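Local coordinates for protein 11S globulin (Wrightia tinctoria, PDB 5WXU) that probably serves as a seed storage protein of the hexameric 11S globulin family and can bind the plant hormone auxin, at residues D81-V86 against L197-L202; A55-I58 against G63-E66. One frame throughout, in Å; residues are numbered along the deposited sequence.

How the contacts relate
Contact 1 is buried inside the N-terminal cupin domain, whereas contact 2 lies nearer the surface in the hairpin of strands 56-60 and 63-67; their centres are about 10 Å apart. They share a sheet, since strand 80-87 of contact 1 runs next to strand 63-67 of contact 2, and R84 NH2 to E66 OE1 (2.7 Å) is a salt bridge between them. H85 ND1 and S65 OG probably form a hydrogen bond as well. Contact 2 is ordinary antiparallel pairing topped, in one modelled conformer of the arginine, by an arginine-tyrosine stack. Contact 1 has no direct backbone pairing: its two strands belong to different sheets and meet through side chains, a water and a phosphate.

Contact 1 of 2, residues D81-V86 against L197-L202; sequences DATRHV and LRRYFL. With PO4 (phosphate ion), chain N.
T83 OG1 is gripped by both terminal nitrogens of R199: NH1 and NH2 each donate to it end-on at 3.1 Å, and the oxygen lies only 5° out of the guanidinium plane. With its CG2 anti to the backbone N, T83 turns OG1 (chi1 -47°) toward strand 198-201, while CG2 lies over one face of the H85 ring, offset toward its rim. R199 NH1 also donates to phosphate O4 (2.9 Å), which takes a second bond from H85 NE2 at 3.0 Å; the imidazole and guanidinium planes stand 85° apart. H85 ND1 probably hydrogen-bonds to S65 OG. The two strands come from the two facing sheets of a cupin beta-barrel, and the phosphate, probably from the crystallisation liquor, sits between them, bound also by S96, N98 and H168. L197 CD2 covers one guanidinium face of R199, 3.5 Å above its plane. A leucine in place of R199 would probably leave T83 OG1 without its two donors and phosphate O4 without one of its bonds. Near the start of strand 80-87 a water links D81 OD2 to the loop residue L197, accepting from L197 N (2.8 Å); its distance to the carboxylate is doubtfully short. L197 CB is pressed tightly, at 3.1 Å, against D81 OD2.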
loop_
_atom_site.group_PDB
_atom_site.type_symbol
_atom_site.label_atom_id
_atom_site.label_comp_id
_atom_site.label_asym_id
_atom_site.label_seq_id
_atom_site.Cartn_x
_atom_site.Cartn_y
_atom_site.Cartn_z
ATOM N N ASP B 81 17.358 -10.389 22.031
ATOM C CA ASP B 81 18.180 -10.112 23.233
ATOM C C ASP B 81 17.348 -9.354 24.224
ATOM O O ASP B 81 16.447 -8.569 23.857
ATOM C CB ASP B 81 19.450 -9.362 22.907
ATOM C CG ASP B 81 20.556 -10.320 22.492
ATOM O OD1 ASP B 81 20.590 -11.483 22.984
ATOM O OD2 ASP B 81 21.354 -9.957 21.642
ATOM N N ALA B 82 17.640 -9.570 25.514
ATOM C CA ALA B 82 16.995 -8.865 26.573
ATOM C C ALA B 82 18.039 -8.296 27.553
ATOM O O ALA B 82 19.029 -8.969 27.928
ATOM C CB ALA B 82 16.014 -9.778 27.278
ATOM N N THR B 83 17.873 -7.027 27.857
ATOM C CA THR B 83 18.735 -6.279 28.770
ATOM C C THR B 83 17.940 -5.461 29.744
ATOM O O THR B 83 16.922 -4.865 29.398
ATOM C CB THR B 83 19.629 -5.306 28.014
ATOM O OG1 THR B 83 20.232 -5.976 26.916
ATOM C CG2 THR B 83 20.774 -4.746 28.909
ATOM N N ARG B 84 18.426 -5.396 30.996
ATOM C CA ARG B 84 17.801 -4.524 32.035
ATOM C C ARG B 84 18.815 -3.458 32.392
ATOM O O ARG B 84 19.850 -3.766 33.041
ATOM C CB ARG B 84 17.316 -5.308 33.259
ATOM C CG ARG B 84 16.667 -4.464 34.316
ATOM C CD ARG B 84 15.834 -5.301 35.286
ATOM N NE ARG B 84 16.635 -6.253 36.043
ATOM C CZ ARG B 84 16.267 -7.457 36.505
ATOM N NH1 ARG B 84 15.065 -8.037 36.242
ATOM N NH2 ARG B 84 17.160 -8.142 37.279
ATOM N N HIS B 85 18.552 -2.220 31.991
ATOM C CA HIS B 85 19.462 -1.155 32.397
ATOM C C HIS B 85 18.930 -0.475 33.629
ATOM O O HIS B 85 17.753 -0.237 33.742
ATOM C CB HIS B 85 19.648 -0.116 31.300
ATOM C CG HIS B 85 20.282 -0.617 30.059
ATOM N ND1 HIS B 85 21.617 -1.001 29.959
ATOM C CD2 HIS B 85 19.752 -0.782 28.802
ATOM C CE1 HIS B 85 21.875 -1.358 28.707
ATOM N NE2 HIS B 85 20.756 -1.240 27.986
ATOM N N VAL B 86 19.842 -0.129 34.567
ATOM C CA VAL B 86 19.440 0.482 35.786
ATOM C C VAL B 86 20.295 1.720 35.873
ATOM O O VAL B 86 21.513 1.598 35.905
ATOM C CB VAL B 86 19.605 -0.464 36.987
ATOM C CG1 VAL B 86 19.319 0.310 38.275
ATOM C CG2 VAL B 86 18.647 -1.646 36.853
ATOM N N LEU B 197 23.550 -9.173 18.738
ATOM C CA LEU B 197 23.422 -7.745 18.935
ATOM C C LEU B 197 24.752 -7.006 18.945
ATOM O O LEU B 197 25.688 -7.429 19.679
ATOM C CB LEU B 197 22.697 -7.484 20.263
ATOM C CG LEU B 197 22.412 -6.058 20.627
ATOM C CD1 LEU B 197 21.443 -5.428 19.624
ATOM C CD2 LEU B 197 21.819 -5.979 22.039
ATOM N N ARG B 198 24.790 -5.878 18.246
ATOM C CA ARG B 198 25.822 -4.880 18.339
ATOM C C ARG B 198 25.347 -3.681 19.068
ATOM O O ARG B 198 24.201 -3.199 18.863
ATOM C CB ARG B 198 26.292 -4.374 16.962
ATOM C CG ARG B 198 27.211 -5.269 16.180
ATOM C CD ARG B 198 26.531 -6.382 15.506
ATOM N NE ARG B 198 27.383 -7.084 14.527
ATOM C CZ ARG B 198 27.074 -8.270 14.093
ATOM N NH1 ARG B 198 25.991 -8.866 14.535
ATOM N NH2 ARG B 198 27.859 -8.905 13.245
ATOM N N ARG B 199 26.196 -3.159 19.976
ATOM C CA ARG B 199 25.935 -1.883 20.621
ATOM C C ARG B 199 27.055 -0.934 20.358
ATOM O O ARG B 199 28.147 -1.110 20.861
ATOM C CB ARG B 199 25.728 -2.007 22.150
ATOM C CG ARG B 199 24.665 -3.065 22.533
ATOM C CD ARG B 199 24.543 -3.182 24.060
ATOM N NE ARG B 199 24.200 -4.535 24.482
ATOM C CZ ARG B 199 23.147 -4.858 25.219
ATOM N NH1 ARG B 199 22.242 -3.941 25.617
ATOM N NH2 ARG B 199 22.985 -6.142 25.525
ATOM N N TYR B 200 26.759 0.098 19.569
ATOM C CA TYR B 200 27.744 1.027 19.078
ATOM C C TYR B 200 27.511 2.319 19.810
ATOM O O TYR B 200 26.555 2.995 19.572
ATOM C CB TYR B 200 27.680 1.176 17.547
ATOM C CG TYR B 200 28.311 -0.025 16.786
ATOM C CD1 TYR B 200 28.794 -1.182 17.460
ATOM C CD2 TYR B 200 28.478 0.000 15.446
ATOM C CE1 TYR B 200 29.325 -2.257 16.768
ATOM C CE2 TYR B 200 28.976 -1.090 14.734
ATOM C CZ TYR B 200 29.432 -2.209 15.373
ATOM O OH TYR B 200 30.022 -3.270 14.647
ATOM N N PHE B 201 28.492 2.737 20.628
ATOM C CA PHE B 201 28.388 3.876 21.467
ATOM C C PHE B 201 29.201 5.073 20.952
ATOM O O PHE B 201 30.279 4.896 20.377
ATOM C CB PHE B 201 28.847 3.491 22.908
ATOM C CG PHE B 201 27.856 2.731 23.701
ATOM C CD1 PHE B 201 27.848 1.391 23.648
ATOM C CD2 PHE B 201 26.890 3.372 24.505
ATOM C CE1 PHE B 201 26.933 0.661 24.367
ATOM C CE2 PHE B 201 25.948 2.656 25.187
ATOM C CZ PHE B 201 26.005 1.287 25.143
ATOM N N LEU B 202 28.638 6.260 21.064
ATOM C CA LEU B 202 29.320 7.541 20.699
ATOM C C LEU B 202 29.945 8.092 21.981
ATOM O O LEU B 202 29.410 8.958 22.650
ATOM C CB LEU B 202 28.384 8.522 20.104
ATOM C CG LEU B 202 27.947 8.152 18.666
ATOM C CD1 LEU B 202 27.181 6.877 18.511
ATOM C CD2 LEU B 202 27.172 9.335 18.112
HETATM P P PO4 N . 21.340 -0.229 23.941
HETATM O O1 PO4 N . 22.666 0.068 23.076
HETATM O O2 PO4 N . 20.339 0.869 24.261
HETATM O O3 PO4 N . 20.392 -1.039 23.048
HETATM O O4 PO4 N . 21.493 -1.228 25.090
HETATM O O HOH W 1 23.386 -11.072 20.797
#

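Contact 2 of 2, residues A55-I58 against G63-E66; sequences AHRI and GYSE
Strands 56-58 and 63-66 run antiparallel at 152°, their axes 4.6 Å apart at closest approach. I58 and S65 are the hydrogen-bonded pair, I58 N to S65 O and S65 N to I58 O both at 2.8 Å; R57 and E66 form the next, non-hydrogen-bonded pair. CA-H...O contacts from R57 to S65 O and from E66 to H56 O flank this second pair, where no N-H...O bond joins the strands. Ahead of it, A55 and H56 together stand opposite I67 in a classic beta bulge. R57 is modelled in two conformers; in the one described it bends at chi3 (-84°), bringing its guanidinium flat over the Y64 ring. The planes lie 9° apart, and R57 CZ stands 4.0 Å from the Y64 ring centroid, a cation-pi stack. At the guanidinium edge, R57 NH2 makes a long, weak salt bridge to E66 OE2 (3.5 Å), the carboxylate nearly perpendicular; both interactions hold only part of the time. E66 OE1 pairs with R84. On the opposite face, I58 CB and S65 CB are 4.4 Å apart, and both side chains pack on W222 of strand 221-224. The hairpin forms one edge of its sheet within the chain, strand 63-67 joining 56-60 to strand 80-87.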
loop_
_atom_site.group_PDB
_atom_site.type_symbol
_atom_site.label_atom_id
_atom_site.label_comp_id
_atom_site.label_asym_id
_atom_site.label_seq_id
_atom_site.Cartn_x
_atom_site.Cartn_y
_atom_site.Cartn_z
ATOM N N ALA B 55 22.085 -13.051 33.326
ATOM C CA ALA B 55 23.213 -13.974 33.515
ATOM C C ALA B 55 24.487 -13.219 33.755
ATOM O O ALA B 55 25.486 -13.852 34.056
ATOM C CB ALA B 55 23.386 -14.891 32.327
ATOM N N HIS B 56 24.491 -11.915 33.545
ATOM C CA HIS B 56 25.734 -11.151 33.593
ATOM C C HIS B 56 25.328 -9.733 33.897
ATOM O O HIS B 56 24.253 -9.266 33.449
ATOM C CB HIS B 56 26.451 -11.286 32.252
ATOM C CG HIS B 56 27.860 -10.756 32.211
ATOM N ND1 HIS B 56 28.969 -11.553 32.405
ATOM C CD2 HIS B 56 28.342 -9.526 31.887
ATOM C CE1 HIS B 56 30.070 -10.828 32.236
ATOM N NE2 HIS B 56 29.717 -9.594 31.925
ATOM N N ARG B 57 26.185 -9.057 34.634
ATOM C CA ARG B 57 26.023 -7.678 35.017
ATOM C C ARG B 57 27.243 -6.907 34.551
ATOM O O ARG B 57 28.368 -7.350 34.734
ATOM C CB ARG B 57 25.908 -7.568 36.533
ATOM C CG ARG B 57 25.558 -6.190 37.061
ATOM C CD ARG B 57 25.320 -6.187 38.575
ATOM N NE ARG B 57 23.962 -6.578 38.996
ATOM C CZ ARG B 57 23.347 -6.101 40.077
ATOM N NH1 ARG B 57 23.926 -5.173 40.841
ATOM N NH2 ARG B 57 22.133 -6.510 40.388
ATOM N N ILE B 58 27.014 -5.766 33.937
ATOM C CA ILE B 58 28.064 -4.805 33.644
ATOM C C ILE B 58 27.872 -3.566 34.478
ATOM O O ILE B 58 26.814 -2.865 34.390
ATOM C CB ILE B 58 28.058 -4.407 32.184
ATOM C CG1 ILE B 58 28.219 -5.659 31.303
ATOM C CG2 ILE B 58 29.136 -3.375 31.902
ATOM C CD1 ILE B 58 27.843 -5.383 29.877
ATOM N N GLY B 63 25.336 3.459 36.958
ATOM C CA GLY B 63 24.330 2.433 36.870
ATOM C C GLY B 63 24.958 1.144 36.463
ATOM O O GLY B 63 26.173 1.022 36.540
ATOM N N TYR B 64 24.138 0.207 36.008
ATOM C CA TYR B 64 24.560 -1.072 35.555
ATOM C C TYR B 64 23.603 -1.677 34.534
ATOM O O TYR B 64 22.455 -1.227 34.414
ATOM C CB TYR B 64 24.715 -2.076 36.689
ATOM C CG TYR B 64 23.499 -2.300 37.550
ATOM C CD1 TYR B 64 23.274 -1.553 38.700
ATOM C CD2 TYR B 64 22.608 -3.328 37.231
ATOM C CE1 TYR B 64 22.123 -1.782 39.491
ATOM C CE2 TYR B 64 21.519 -3.582 38.009
ATOM C CZ TYR B 64 21.287 -2.817 39.142
ATOM O OH TYR B 64 20.183 -3.113 39.900
ATOM N N SER B 65 24.119 -2.652 33.799
ATOM C CA SER B 65 23.333 -3.359 32.779
ATOM C C SER B 65 23.325 -4.820 33.002
ATOM O O SER B 65 24.372 -5.427 33.015
ATOM C CB SER B 65 23.907 -3.044 31.389
ATOM O OG SER B 65 23.937 -1.632 31.161
ATOM N N GLU B 66 22.152 -5.443 33.059
ATOM C CA GLU B 66 22.035 -6.883 33.255
ATOM C C GLU B 66 21.567 -7.488 31.979
ATOM O O GLU B 66 20.563 -6.985 31.395
ATOM C CB GLU B 66 21.034 -7.211 34.365
ATOM C CG GLU B 66 21.341 -6.503 35.679
ATOM C CD GLU B 66 20.381 -7.005 36.780
ATOM O OE1 GLU B 66 19.261 -6.511 36.892
ATOM O OE2 GLU B 66 20.750 -7.907 37.522
#